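Local coordinates for protein lovastatin nonaketide synthase, polyketide synthase component (Aspergillus terreus, PDB 7CPX) that builds the nonaketide core of lovastatin from malonyl-CoA as an iterative, homodimeric polyketide synthase that works with a partner enzyme, lovC, at residues Gln1865-Pro1878 and Asn1912-Tyr1924. The protein carries 2 engineered substitutions. Numbering follows the deposited sequence.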
loop_
_atom_site.group_PDB
_atom_site.type_symbol
_atom_site.label_atom_id
_atom_site.label_comp_id
_atom_site.label_asym_id
_atom_site.label_seq_id
_atom_site.Cartn_x
_atom_site.Cartn_y
_atom_site.Cartn_z
ATOM N N GLN A 1865 59.064 -2.510 17.958
ATOM C CA GLN A 1865 58.262 -3.618 18.473
ATOM C C GLN A 1865 59.221 -4.732 18.895
ATOM O O GLN A 1865 59.276 -5.819 18.318
ATOM C CB GLN A 1865 57.262 -4.087 17.425
ATOM C CG GLN A 1865 56.415 -2.969 16.835
ATOM C CD GLN A 1865 55.618 -2.222 17.887
ATOM O OE1 GLN A 1865 55.384 -2.730 18.983
ATOM N NE2 GLN A 1865 55.201 -1.004 17.559
ATOM N N MET A 1866 59.992 -4.423 19.935
ATOM C CA MET A 1866 61.163 -5.220 20.270
ATOM C C MET A 1866 60.781 -6.650 20.626
ATOM O O MET A 1866 59.769 -6.900 21.285
ATOM C CB MET A 1866 61.915 -4.580 21.438
ATOM C CG MET A 1866 61.215 -4.721 22.785
ATOM S SD MET A 1866 59.527 -4.085 22.778
ATOM C CE MET A 1866 59.828 -2.324 22.661
ATOM N N GLU A 1867 61.611 -7.592 20.179
ATOM C CA GLU A 1867 61.527 -8.988 20.600
ATOM C C GLU A 1867 60.118 -9.541 20.409
ATOM O O GLU A 1867 59.561 -10.210 21.281
ATOM C CB GLU A 1867 61.977 -9.138 22.054
ATOM C CG GLU A 1867 63.364 -8.582 22.330
ATOM C CD GLU A 1867 63.766 -8.718 23.785
ATOM O OE1 GLU A 1867 62.967 -9.263 24.576
ATOM O OE2 GLU A 1867 64.881 -8.279 24.138
ATOM N N THR A 1868 59.537 -9.257 19.245
ATOM C CA THR A 1868 58.205 -9.762 18.946
ATOM C C THR A 1868 58.228 -11.284 18.954
ATOM O O THR A 1868 58.789 -11.912 18.050
ATOM C CB THR A 1868 57.715 -9.238 17.595
ATOM O OG1 THR A 1868 57.744 -7.805 17.598
ATOM C CG2 THR A 1868 56.296 -9.713 17.323
ATOM N N LYS A 1869 57.616 -11.880 19.970
ATOM C CA LYS A 1869 57.623 -13.325 20.126
ATOM C C LYS A 1869 56.637 -13.971 19.166
ATOM O O LYS A 1869 55.546 -13.444 18.920
ATOM C CB LYS A 1869 57.270 -13.709 21.561
ATOM C CG LYS A 1869 58.075 -12.978 22.626
ATOM C CD LYS A 1869 59.569 -13.261 22.525
ATOM C CE LYS A 1869 59.888 -14.714 22.837
ATOM N NZ LYS A 1869 61.354 -14.964 22.874
ATOM N N THR A 1870 57.029 -15.124 18.630
ATOM C CA THR A 1870 56.188 -15.914 17.740
ATOM C C THR A 1870 55.507 -16.994 18.572
ATOM O O THR A 1870 56.174 -17.856 19.152
ATOM C CB THR A 1870 57.009 -16.527 16.609
ATOM O OG1 THR A 1870 57.626 -15.484 15.845
ATOM C CG2 THR A 1870 56.123 -17.366 15.699
ATOM N N ILE A 1871 54.182 -16.943 18.623
ATOM C CA ILE A 1871 53.377 -17.875 19.399
ATOM C C ILE A 1871 52.638 -18.773 18.419
ATOM O O ILE A 1871 51.812 -18.301 17.632
ATOM C CB ILE A 1871 52.397 -17.141 20.323
ATOM C CG1 ILE A 1871 53.146 -16.143 21.207
ATOM C CG2 ILE A 1871 51.632 -18.141 21.177
ATOM C CD1 ILE A 1871 52.241 -15.287 22.058
ATOM N N TYR A 1872 52.934 -20.066 18.462
ATOM C CA TYR A 1872 52.195 -21.061 17.693
ATOM C C TYR A 1872 50.965 -21.433 18.509
ATOM O O TYR A 1872 51.053 -22.177 19.487
ATOM C CB TYR A 1872 53.069 -22.272 17.400
ATOM C CG TYR A 1872 54.361 -21.927 16.694
ATOM C CD1 TYR A 1872 55.469 -21.490 17.406
ATOM C CD2 TYR A 1872 54.473 -22.039 15.316
ATOM C CE1 TYR A 1872 56.650 -21.174 16.767
ATOM C CE2 TYR A 1872 55.651 -21.725 14.668
ATOM C CZ TYR A 1872 56.736 -21.292 15.398
ATOM O OH TYR A 1872 57.914 -20.978 14.759
ATOM N N VAL A 1873 49.816 -20.904 18.109
ATOM C CA VAL A 1873 48.618 -20.949 18.938
ATOM C C VAL A 1873 47.979 -22.326 18.847
ATOM O O VAL A 1873 47.716 -22.834 17.750
ATOM C CB VAL A 1873 47.629 -19.854 18.514
ATOM C CG1 VAL A 1873 46.409 -19.867 19.411
ATOM C CG2 VAL A 1873 48.299 -18.494 18.552
ATOM N N HIS A 1874 47.730 -22.934 20.006
ATOM C CA HIS A 1874 46.932 -24.148 20.099
ATOM C C HIS A 1874 45.468 -23.827 20.353
ATOM O O HIS A 1874 44.581 -24.458 19.769
ATOM C CB HIS A 1874 47.457 -25.042 21.225
ATOM C CG HIS A 1874 48.820 -25.603 20.971
ATOM N ND1 HIS A 1874 49.849 -24.852 20.446
ATOM C CD2 HIS A 1874 49.326 -26.841 21.177
ATOM C CE1 HIS A 1874 50.928 -25.605 20.333
ATOM N NE2 HIS A 1874 50.637 -26.817 20.769
ATOM N N PHE A 1875 45.206 -22.848 21.217
ATOM C CA PHE A 1875 43.854 -22.436 21.553
ATOM C C PHE A 1875 43.791 -20.917 21.599
ATOM O O PHE A 1875 44.773 -20.251 21.936
ATOM C CB PHE A 1875 43.407 -23.024 22.895
ATOM C CG PHE A 1875 43.491 -24.520 22.956
ATOM C CD1 PHE A 1875 42.428 -25.304 22.547
ATOM C CD2 PHE A 1875 44.636 -25.143 23.418
ATOM C CE1 PHE A 1875 42.503 -26.681 22.599
ATOM C CE2 PHE A 1875 44.719 -26.518 23.474
ATOM C CZ PHE A 1875 43.650 -27.290 23.064
ATOM N N SER A 1876 42.625 -20.376 21.258
ATOM C CA SER A 1876 42.464 -18.928 21.226
ATOM C C SER A 1876 41.012 -18.559 21.488
ATOM O O SER A 1876 40.118 -19.403 21.415
ATOM C CB SER A 1876 42.908 -18.342 19.883
ATOM O OG SER A 1876 42.058 -18.769 18.834
ATOM N N CYS A 1877 40.797 -17.288 21.803
ATOM C CA CYS A 1877 39.446 -16.763 21.947
ATOM C C CYS A 1877 38.997 -16.136 20.630
ATOM O O CYS A 1877 39.686 -15.255 20.107
ATOM C CB CYS A 1877 39.384 -15.728 23.064
ATOM S SG CYS A 1877 37.749 -15.003 23.292
ATOM N N PRO A 1878 37.862 -16.557 20.065
ATOM C CA PRO A 1878 37.461 -16.011 18.756
ATOM C C PRO A 1878 37.320 -14.501 18.747
ATOM O O PRO A 1878 37.667 -13.860 17.747
ATOM C CB PRO A 1878 36.114 -16.693 18.480
ATOM C CG PRO A 1878 36.019 -17.825 19.434
ATOM C CD PRO A 1878 36.852 -17.477 20.615
ATOM N N ASN A 1912 44.316 -13.197 15.948
ATOM C CA ASN A 1912 43.547 -14.425 16.127
ATOM C C ASN A 1912 43.964 -15.475 15.101
ATOM O O ASN A 1912 43.156 -15.982 14.320
ATOM C CB ASN A 1912 42.047 -14.148 16.030
ATOM C CG ASN A 1912 41.208 -15.346 16.423
ATOM O OD1 ASN A 1912 41.665 -16.226 17.152
ATOM N ND2 ASN A 1912 39.973 -15.388 15.937
ATOM N N ALA A 1913 45.252 -15.796 15.112
ATOM C CA ALA A 1913 45.840 -16.667 14.110
ATOM C C ALA A 1913 46.519 -17.862 14.760
ATOM O O ALA A 1913 46.933 -17.812 15.922
ATOM C CB ALA A 1913 46.854 -15.909 13.249
ATOM N N SER A 1914 46.625 -18.945 13.986
ATOM C CA SER A 1914 47.354 -20.119 14.448
ATOM C C SER A 1914 48.763 -19.744 14.880
ATOM O O SER A 1914 49.309 -20.323 15.825
ATOM C CB SER A 1914 47.399 -21.174 13.343
ATOM O OG SER A 1914 48.107 -20.691 12.215
ATOM N N ILE A 1915 49.367 -18.778 14.195
ATOM C CA ILE A 1915 50.678 -18.253 14.547
ATOM C C ILE A 1915 50.561 -16.742 14.674
ATOM O O ILE A 1915 50.050 -16.075 13.769
ATOM C CB ILE A 1915 51.748 -18.636 13.509
ATOM C CG1 ILE A 1915 51.791 -20.158 13.351
ATOM C CG2 ILE A 1915 53.110 -18.104 13.930
ATOM C CD1 ILE A 1915 52.795 -20.653 12.338
ATOM N N VAL A 1916 51.035 -16.210 15.795
ATOM C CA VAL A 1916 50.944 -14.791 16.109
ATOM C C VAL A 1916 52.346 -14.251 16.342
ATOM O O VAL A 1916 53.253 -14.984 16.744
ATOM C CB VAL A 1916 50.051 -14.546 17.345
ATOM C CG1 VAL A 1916 50.294 -13.158 17.922
ATOM C CG2 VAL A 1916 48.590 -14.729 16.980
ATOM N N HIS A 1917 52.517 -12.959 16.087
ATOM C CA HIS A 1917 53.756 -12.244 16.382
ATOM C C HIS A 1917 53.389 -11.081 17.298
ATOM O O HIS A 1917 52.894 -10.049 16.835
ATOM C CB HIS A 1917 54.430 -11.769 15.100
ATOM C CG HIS A 1917 54.578 -12.843 14.070
ATOM N ND1 HIS A 1917 55.500 -13.862 14.181
ATOM C CD2 HIS A 1917 53.914 -13.063 12.909
ATOM C CE1 HIS A 1917 55.401 -14.659 13.132
ATOM N NE2 HIS A 1917 54.446 -14.197 12.346
ATOM N N VAL A 1918 53.630 -11.248 18.597
ATOM C CA VAL A 1918 53.155 -10.305 19.606
ATOM C C VAL A 1918 54.296 -9.947 20.546
ATOM O O VAL A 1918 55.118 -10.800 20.894
ATOM C CB VAL A 1918 51.965 -10.882 20.399
ATOM C CG1 VAL A 1918 52.414 -12.061 21.242
ATOM C CG2 VAL A 1918 51.337 -9.809 21.268
ATOM N N ARG A 1919 54.329 -8.686 20.974
ATOM C CA ARG A 1919 55.385 -8.229 21.859
ATOM C C ARG A 1919 55.322 -8.976 23.191
ATOM O O ARG A 1919 54.246 -9.398 23.624
ATOM C CB ARG A 1919 55.271 -6.725 22.103
ATOM C CG ARG A 1919 56.118 -5.882 21.164
ATOM C CD ARG A 1919 56.112 -4.408 21.549
ATOM N NE ARG A 1919 54.893 -3.726 21.123
ATOM C CZ ARG A 1919 53.977 -3.214 21.935
ATOM N NH1 ARG A 1919 54.105 -3.264 23.252
ATOM N NH2 ARG A 1919 52.904 -2.627 21.413
ATOM N N PRO A 1920 56.462 -9.154 23.865
ATOM C CA PRO A 1920 56.443 -9.866 25.154
ATOM C C PRO A 1920 55.584 -9.193 26.205
ATOM O O PRO A 1920 55.109 -9.871 27.124
ATOM C CB PRO A 1920 57.921 -9.886 25.571
ATOM C CG PRO A 1920 58.688 -9.620 24.322
ATOM C CD PRO A 1920 57.822 -8.732 23.493
ATOM N N ASP A 1921 55.367 -7.879 26.102
ATOM C CA ASP A 1921 54.556 -7.179 27.091
ATOM C C ASP A 1921 53.139 -7.728 27.163
ATOM O O ASP A 1921 52.463 -7.541 28.180
ATOM C CB ASP A 1921 54.514 -5.685 26.767
ATOM C CG ASP A 1921 55.895 -5.070 26.671
ATOM O OD1 ASP A 1921 56.815 -5.559 27.359
ATOM O OD2 ASP A 1921 56.061 -4.096 25.907
ATOM N N TYR A 1922 52.675 -8.400 26.109
ATOM C CA TYR A 1922 51.324 -8.943 26.043
ATOM C C TYR A 1922 51.314 -10.462 26.186
ATOM O O TYR A 1922 50.394 -11.127 25.705
ATOM C CB TYR A 1922 50.654 -8.538 24.732
ATOM C CG TYR A 1922 50.593 -7.047 24.500
ATOM C CD1 TYR A 1922 49.555 -6.287 25.015
ATOM C CD2 TYR A 1922 51.570 -6.402 23.758
ATOM C CE1 TYR A 1922 49.495 -4.925 24.803
ATOM C CE2 TYR A 1922 51.518 -5.043 23.541
ATOM C CZ TYR A 1922 50.479 -4.307 24.065
ATOM O OH TYR A 1922 50.425 -2.949 23.848
ATOM N N ILE A 1923 52.329 -11.025 26.836
ATOM C CA ILE A 1923 52.489 -12.469 26.949
ATOM C C ILE A 1923 52.654 -12.836 28.416
ATOM O O ILE A 1923 53.431 -12.199 29.137
ATOM C CB ILE A 1923 53.694 -12.975 26.135
ATOM C CG1 ILE A 1923 53.633 -12.437 24.705
ATOM C CG2 ILE A 1923 53.728 -14.498 26.133
ATOM C CD1 ILE A 1923 54.775 -12.898 23.833
ATOM N N TYR A 1924 51.926 -13.861 28.853
ATOM C CA TYR A 1924 52.128 -14.483 30.156
ATOM C C TYR A 1924 52.891 -15.782 29.919
ATOM O O TYR A 1924 52.333 -16.752 29.399
ATOM C CB TYR A 1924 50.796 -14.733 30.858
ATOM C CG TYR A 1924 50.940 -15.256 32.268
ATOM C CD1 TYR A 1924 51.355 -14.423 33.296
ATOM C CD2 TYR A 1924 50.656 -16.580 32.571
ATOM C CE1 TYR A 1924 51.488 -14.894 34.585
ATOM C CE2 TYR A 1924 50.784 -17.058 33.859
ATOM C CZ TYR A 1924 51.204 -16.211 34.862
ATOM O OH TYR A 1924 51.334 -16.684 36.148
#
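Asn1912 meets Ser1876 through its amide oxygen: Ser1876 OG donates to Asn1912 OD1 over 3.1 Å, nearly in line with the amide C=O, and the same hydroxyl is also bonded to Trp2131. CG of Asn1912 stands anti to the backbone N (chi1 -171°), which carries OD1 across to that hydroxyl. At Ser1914 the chain comes alongside Val1873, whose N donates to Ser1914 O. From Ile1915 to Val1918 the segment is a strand, antiparallel to 1869-1873 (153° between directions). Ile1915 lies on the face of Thr1870 and Tyr1872, its CD1 3.7 Å from Tyr1872 CD2. Val1916 pairs with Ile1871 through two backbone bonds, N of each to O of the other. His1917 lies beside Thr1870 and points the same way, its ND1 3.1 Å from Thr1870 OG1, in the ring plane; either may be the donor. Val1918 points to the face that carries Ile1871 and Val1916, and its CG1 packs on Ile1871 CD1. Arg1919 bends at chi3 (-78°) and directs NE to Gln1865 OE1 as a hydrogen-bond donor; its CD lies 3.6 Å from Met1866 SD, and NH1 makes a weak salt bridge with Asp1921 OD2. Pro1920 and Ile1923 cover the Lys1869 stem, Ile1923 CD1 lying 3.5 Å from Lys1869 CB, and Lys1869 NZ continues to Glu1898. Strand 1915-1918 pairs with the first part of strand 1869-1883 in a curled, mixed sheet, in which 1869-1883 also pairs with strand 1887-1898. Strand 1901-1909 packs against Ile1871, Val1916 and Ile1923. His1874 and Phe1875 form a classic beta bulge opposite Gln1893, beyond which strand 2128-2130 lies against Phe1875, Ser1876 and Pro1878.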